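Local atomic coordinates of VP1 (Polyomavirus HPyV6, PDB entry 4PCG), a protein that forms the pentameric building blocks of the polyomavirus capsid and, as the major coat protein, probably mediates attachment to host cells. Residues Gln41-Pro46 with Gly99-Ile104; Pro69-Ala74 with Thr79-Glu84. All blocks are in the same frame, centred on the assembly; numbering follows the deposited sequence.

Contact 1 (Gln41-Pro46 with Gly99-Ile104); sequences QSRGAP and GSAGYI
This is a buried polar contact in which the Arg43 guanidinium bridges the loop between strands 9-27 and 52-53 to the 3-10 turn 99-101, which leads into strand 103-104. The backbones stay well apart, with 10.2 Å between Arg43 CA and Ala101 CA, and the side chain covers the distance. Its chain runs straight from CG to NE (chi2 178°, chi3 179°) and presents the guanidinium edge-on to the turn. Arg43 NH1 donates to Ser100 O at 2.8 Å, nearly straight at 164°; the oxygen lies close to the guanidinium plane, although NH1 itself stands above the plane of that carbonyl. Arg43 NH2 adds a weak bond to Ser100 O at 3.3 Å, so both terminal nitrogens fork onto one acceptor. Ser100 OG has its hydrogen bond with Gln97, and Ala101 CB comes within 4.2 Å of Arg43 NH2. Behind the tip, NE is hydrogen-bonded to Gln258, which helps fix the rotation of the flat group, and Gln41 NE2 donates to Arg43 O at 2.8 Å, a bond within the 41-46 loop. Pro135 of a second subunit packs on Arg43, while Asp136 of that subunit offers NH1 a long, weak ion pair. An arginine hydrogen-bonded to a main-chain carbonyl thus links two loop regions of the VP1 jelly roll, beside the neighbouring subunit of the pentamer.

Contact 2 (Pro69-Ala74 with Thr79-Glu84); sequences PEIPEA and TLLVWE
Two hydrogen bonds tie the 69-74 loop to the start of strand 79-93, one near each end of the loop. At the first, Trp83 NE1 donates to Pro69 O over 2.8 Å, almost straight at 169°; donor and acceptor share both the indole plane and the carbonyl plane, which should help hold the ring against turning about its CB-CG bond. At the second, Leu81 N donates to Ala74 O, also at 2.8 Å, and Ala74 O receives a CA-H...O contact from Leu80 CA at 3.1 Å. Apolar contact fills the span between them. Ile71 points at the strand and lays its CD1 over the five-membered ring of Trp83, a CH-pi contact 3.8 Å from the ring centroid and only 11° off the normal. With CG1 anti to the carbonyl carbon (chi1 -64°), Ile71 sends that branch to the indole, CG1 to Trp83 NE1 3.5 Å, while Ile71 CG2 is directed to Leu81 CD1 at 3.9 Å, the two side chains crossing at about a right angle. Ala74 CB packs against Leu80 CD1 at 4.0 Å, and Pro69 brings its ring CD toward the indole near NE1. Gln271 of strand 256-274 touches both Ile71 and Trp83, and Tyr21 of strand 9-27 touches Pro69. The chain folds back as a beta-hairpin of strands 75-76 and 79-93, the loop before it hydrogen-bonded to Trp83, within the jelly-roll fold of VP1.

How the contacts relate
Contacts 1 and 2 lie on opposite sides of the centre of the VP1 chain, their centres 47 Å apart and their nearest atoms about 28 Å apart, so they do not touch. Along the chain the order is 41-46, 69-74, 79-84 and 99-104: both segments of contact 2 fall between those of contact 1. Strand 79-93 starts in contact 2, and the next strand, 103-104, ends contact 1. Strand 256-274 borders both, supplying neighbours to each. Contact 1 meets a second subunit, whereas contact 2 is touched by no other chain of the pentamer. One therefore joins loops where subunits meet, the other joins a hairpin to the loop that precedes it within a single jelly roll.

Contact 1 (Gln41-Pro46 with Gly99-Ile104)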
loop_
_atom_site.group_PDB
_atom_site.type_symbol
_atom_site.label_atom_id
_atom_site.label_comp_id
_atom_site.label_asym_id
_atom_site.label_seq_id
_atom_site.Cartn_x
_atom_site.Cartn_y
_atom_site.Cartn_z
ATOM N N GLN B 41 12.418 -27.301 -8.890
ATOM C CA GLN B 41 11.580 -26.881 -9.996
ATOM C C GLN B 41 10.765 -25.701 -9.521
ATOM O O GLN B 41 10.416 -25.606 -8.349
ATOM C CB GLN B 41 10.692 -28.020 -10.484
ATOM C CG GLN B 41 9.726 -28.614 -9.470
ATOM C CD GLN B 41 9.105 -29.890 -10.054
ATOM O OE1 GLN B 41 9.836 -30.816 -10.438
ATOM N NE2 GLN B 41 7.774 -29.917 -10.201
ATOM N N SER B 42 10.488 -24.776 -10.427
ATOM C CA SER B 42 9.792 -23.549 -10.020
ATOM C C SER B 42 8.270 -23.639 -10.102
ATOM O O SER B 42 7.593 -22.764 -9.570
ATOM C CB SER B 42 10.306 -22.346 -10.821
ATOM O OG SER B 42 10.253 -22.570 -12.210
ATOM N N ARG B 43 7.743 -24.681 -10.757
ATOM C CA ARG B 43 6.295 -24.977 -10.723
ATOM C C ARG B 43 6.100 -26.377 -10.207
ATOM O O ARG B 43 6.811 -27.288 -10.616
ATOM C CB ARG B 43 5.676 -24.844 -12.114
ATOM C CG ARG B 43 5.625 -23.394 -12.556
ATOM C CD ARG B 43 5.062 -23.256 -13.953
ATOM N NE ARG B 43 4.999 -21.850 -14.348
ATOM C CZ ARG B 43 4.393 -21.408 -15.429
ATOM N NH1 ARG B 43 3.808 -22.242 -16.270
ATOM N NH2 ARG B 43 4.375 -20.120 -15.674
ATOM N N GLY B 44 5.152 -26.544 -9.295
ATOM C CA GLY B 44 4.854 -27.853 -8.773
ATOM C C GLY B 44 4.105 -28.688 -9.788
ATOM O O GLY B 44 3.676 -28.199 -10.841
ATOM N N ALA B 45 3.931 -29.965 -9.451
ATOM C CA ALA B 45 2.962 -30.803 -10.125
ATOM C C ALA B 45 1.576 -30.181 -9.895
ATOM O O ALA B 45 1.377 -29.423 -8.934
ATOM C CB ALA B 45 3.005 -32.234 -9.566
ATOM N N PRO B 46 0.609 -30.492 -10.766
ATOM C CA PRO B 46 -0.732 -29.953 -10.567
ATOM C C PRO B 46 -1.284 -30.154 -9.161
ATOM O O PRO B 46 -1.144 -31.243 -8.563
ATOM C CB PRO B 46 -1.568 -30.722 -11.571
ATOM C CG PRO B 46 -0.608 -31.040 -12.656
ATOM C CD PRO B 46 0.675 -31.353 -11.956
ATOM N N GLY B 99 1.660 -15.418 -20.954
ATOM C CA GLY B 99 1.109 -16.620 -21.628
ATOM C C GLY B 99 1.752 -17.916 -21.152
ATOM O O GLY B 99 1.205 -18.998 -21.372
ATOM N N SER B 100 2.904 -17.824 -20.498
ATOM C CA SER B 100 3.548 -19.003 -19.897
ATOM C C SER B 100 2.650 -19.693 -18.871
ATOM O O SER B 100 2.861 -20.877 -18.559
ATOM C CB SER B 100 4.864 -18.636 -19.194
ATOM O OG SER B 100 4.619 -17.923 -17.987
ATOM N N ALA B 101 1.672 -18.952 -18.353
ATOM C CA ALA B 101 0.781 -19.427 -17.287
ATOM C C ALA B 101 -0.597 -19.810 -17.806
ATOM O O ALA B 101 -1.499 -20.100 -17.009
ATOM C CB ALA B 101 0.654 -18.363 -16.228
ATOM N N GLY B 102 -0.760 -19.785 -19.123
ATOM C CA GLY B 102 -2.034 -20.097 -19.785
ATOM C C GLY B 102 -2.825 -18.831 -20.039
ATOM O O GLY B 102 -2.310 -17.709 -19.862
ATOM N N TYR B 103 -4.083 -18.981 -20.396
ATOM C CA TYR B 103 -4.934 -17.819 -20.643
ATOM C C TYR B 103 -6.324 -17.976 -20.019
ATOM O O TYR B 103 -6.754 -19.086 -19.724
ATOM C CB TYR B 103 -5.008 -17.513 -22.126
ATOM C CG TYR B 103 -5.705 -18.559 -22.982
ATOM C CD1 TYR B 103 -4.988 -19.628 -23.516
ATOM C CD2 TYR B 103 -7.062 -18.482 -23.256
ATOM C CE1 TYR B 103 -5.598 -20.578 -24.317
ATOM C CE2 TYR B 103 -7.687 -19.428 -24.054
ATOM C CZ TYR B 103 -6.945 -20.484 -24.572
ATOM O OH TYR B 103 -7.528 -21.439 -25.345
ATOM N N ILE B 104 -6.992 -16.855 -19.776
ATOM C CA ILE B 104 -8.338 -16.881 -19.224
ATOM C C ILE B 104 -9.285 -16.687 -20.386
ATOM O O ILE B 104 -9.407 -15.585 -20.980
ATOM C CB ILE B 104 -8.579 -15.807 -18.153
ATOM C CG1 ILE B 104 -7.520 -15.879 -17.061
ATOM C CG2 ILE B 104 -9.986 -15.976 -17.551
ATOM C CD1 ILE B 104 -7.592 -14.739 -16.056
#

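Contact 2 (Pro69-Ala74 with Thr79-Glu84)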
loop_
_atom_site.group_PDB
_atom_site.type_symbol
_atom_site.label_atom_id
_atom_site.label_comp_id
_atom_site.label_asym_id
_atom_site.label_seq_id
_atom_site.Cartn_x
_atom_site.Cartn_y
_atom_site.Cartn_z
ATOM N N PRO B 69 35.034 -21.288 6.834
ATOM C CA PRO B 69 36.430 -21.681 7.007
ATOM C C PRO B 69 36.857 -21.826 8.471
ATOM O O PRO B 69 36.391 -21.073 9.334
ATOM C CB PRO B 69 37.221 -20.522 6.369
ATOM C CG PRO B 69 36.248 -19.634 5.728
ATOM C CD PRO B 69 34.893 -19.918 6.307
ATOM N N GLU B 70 37.723 -22.792 8.740
ATOM C CA GLU B 70 38.374 -22.885 10.038
ATOM C C GLU B 70 39.108 -21.587 10.345
ATOM O O GLU B 70 39.770 -21.023 9.476
ATOM C CB GLU B 70 39.405 -24.011 10.060
ATOM C CG GLU B 70 38.828 -25.399 10.275
ATOM C CD GLU B 70 39.885 -26.395 10.740
ATOM O OE1 GLU B 70 40.999 -25.968 11.149
ATOM O OE2 GLU B 70 39.602 -27.613 10.696
ATOM N N ILE B 71 38.995 -21.125 11.581
ATOM C CA ILE B 71 39.739 -19.964 12.024
ATOM C C ILE B 71 41.019 -20.442 12.724
ATOM O O ILE B 71 40.947 -21.155 13.722
ATOM C CB ILE B 71 38.883 -19.094 12.968
ATOM C CG1 ILE B 71 37.687 -18.527 12.218
ATOM C CG2 ILE B 71 39.720 -17.962 13.529
ATOM C CD1 ILE B 71 36.656 -17.831 13.090
ATOM N N PRO B 72 42.199 -20.082 12.186
ATOM C CA PRO B 72 43.476 -20.395 12.841
ATOM C C PRO B 72 43.526 -19.961 14.311
ATOM O O PRO B 72 43.082 -18.864 14.637
ATOM C CB PRO B 72 44.495 -19.587 12.029
ATOM C CG PRO B 72 43.896 -19.455 10.681
ATOM C CD PRO B 72 42.396 -19.452 10.866
ATOM N N GLU B 73 44.057 -20.828 15.173
ATOM C CA GLU B 73 44.134 -20.595 16.628
ATOM C C GLU B 73 42.798 -20.137 17.236
ATOM O O GLU B 73 42.781 -19.343 18.173
ATOM C CB GLU B 73 45.236 -19.582 16.957
ATOM N N ALA B 74 41.689 -20.653 16.709
ATOM C CA ALA B 74 40.348 -20.240 17.149
ATOM C C ALA B 74 40.147 -20.370 18.663
ATOM O O ALA B 74 39.565 -19.480 19.279
ATOM C CB ALA B 74 39.270 -21.019 16.408
ATOM N N THR B 79 38.956 -18.403 25.656
ATOM C CA THR B 79 38.149 -17.788 24.601
ATOM C C THR B 79 38.267 -18.499 23.255
ATOM O O THR B 79 39.196 -19.263 22.996
ATOM C CB THR B 79 38.470 -16.296 24.397
ATOM O OG1 THR B 79 39.745 -16.156 23.772
ATOM C CG2 THR B 79 38.453 -15.534 25.712
ATOM N N LEU B 80 37.306 -18.203 22.393
ATOM C CA LEU B 80 37.147 -18.877 21.123
ATOM C C LEU B 80 36.715 -17.827 20.115
ATOM O O LEU B 80 35.883 -16.989 20.429
ATOM C CB LEU B 80 36.064 -19.954 21.236
ATOM C CG LEU B 80 35.573 -20.612 19.944
ATOM C CD1 LEU B 80 36.605 -21.580 19.392
ATOM C CD2 LEU B 80 34.253 -21.331 20.157
ATOM N N LEU B 81 37.285 -17.867 18.917
ATOM C CA LEU B 81 36.814 -17.019 17.822
ATOM C C LEU B 81 35.802 -17.773 17.002
ATOM O O LEU B 81 35.998 -18.941 16.692
ATOM C CB LEU B 81 37.977 -16.600 16.929
ATOM C CG LEU B 81 39.134 -15.883 17.612
ATOM C CD1 LEU B 81 40.159 -15.482 16.571
ATOM C CD2 LEU B 81 38.637 -14.666 18.370
ATOM N N VAL B 82 34.706 -17.101 16.655
ATOM C CA VAL B 82 33.713 -17.664 15.762
ATOM C C VAL B 82 33.311 -16.656 14.718
ATOM O O VAL B 82 33.425 -15.462 14.918
ATOM C CB VAL B 82 32.430 -18.132 16.484
ATOM C CG1 VAL B 82 32.784 -19.180 17.535
ATOM C CG2 VAL B 82 31.686 -16.962 17.100
ATOM N N TRP B 83 32.783 -17.151 13.613
ATOM C CA TRP B 83 32.270 -16.274 12.592
ATOM C C TRP B 83 30.935 -15.704 13.041
ATOM O O TRP B 83 30.105 -16.409 13.603
ATOM C CB TRP B 83 32.084 -17.025 11.270
ATOM C CG TRP B 83 33.380 -17.420 10.619
ATOM C CD1 TRP B 83 33.882 -18.671 10.506
ATOM C CD2 TRP B 83 34.332 -16.543 9.995
ATOM N NE1 TRP B 83 35.079 -18.641 9.830
ATOM C CE2 TRP B 83 35.367 -17.345 9.490
ATOM C CE3 TRP B 83 34.393 -15.155 9.805
ATOM C CZ2 TRP B 83 36.498 -16.806 8.846
ATOM C CZ3 TRP B 83 35.487 -14.622 9.140
ATOM C CH2 TRP B 83 36.533 -15.448 8.674
ATOM N N GLU B 84 30.739 -14.407 12.801
ATOM C CA GLU B 84 29.510 -13.727 13.139
ATOM C C GLU B 84 28.946 -13.124 11.870
ATOM O O GLU B 84 29.591 -12.277 11.234
ATOM C CB GLU B 84 29.820 -12.625 14.158
ATOM C CG GLU B 84 28.646 -11.728 14.477
ATOM C CD GLU B 84 29.033 -10.549 15.365
ATOM O OE1 GLU B 84 30.221 -10.291 15.568
ATOM O OE2 GLU B 84 28.122 -9.873 15.856
#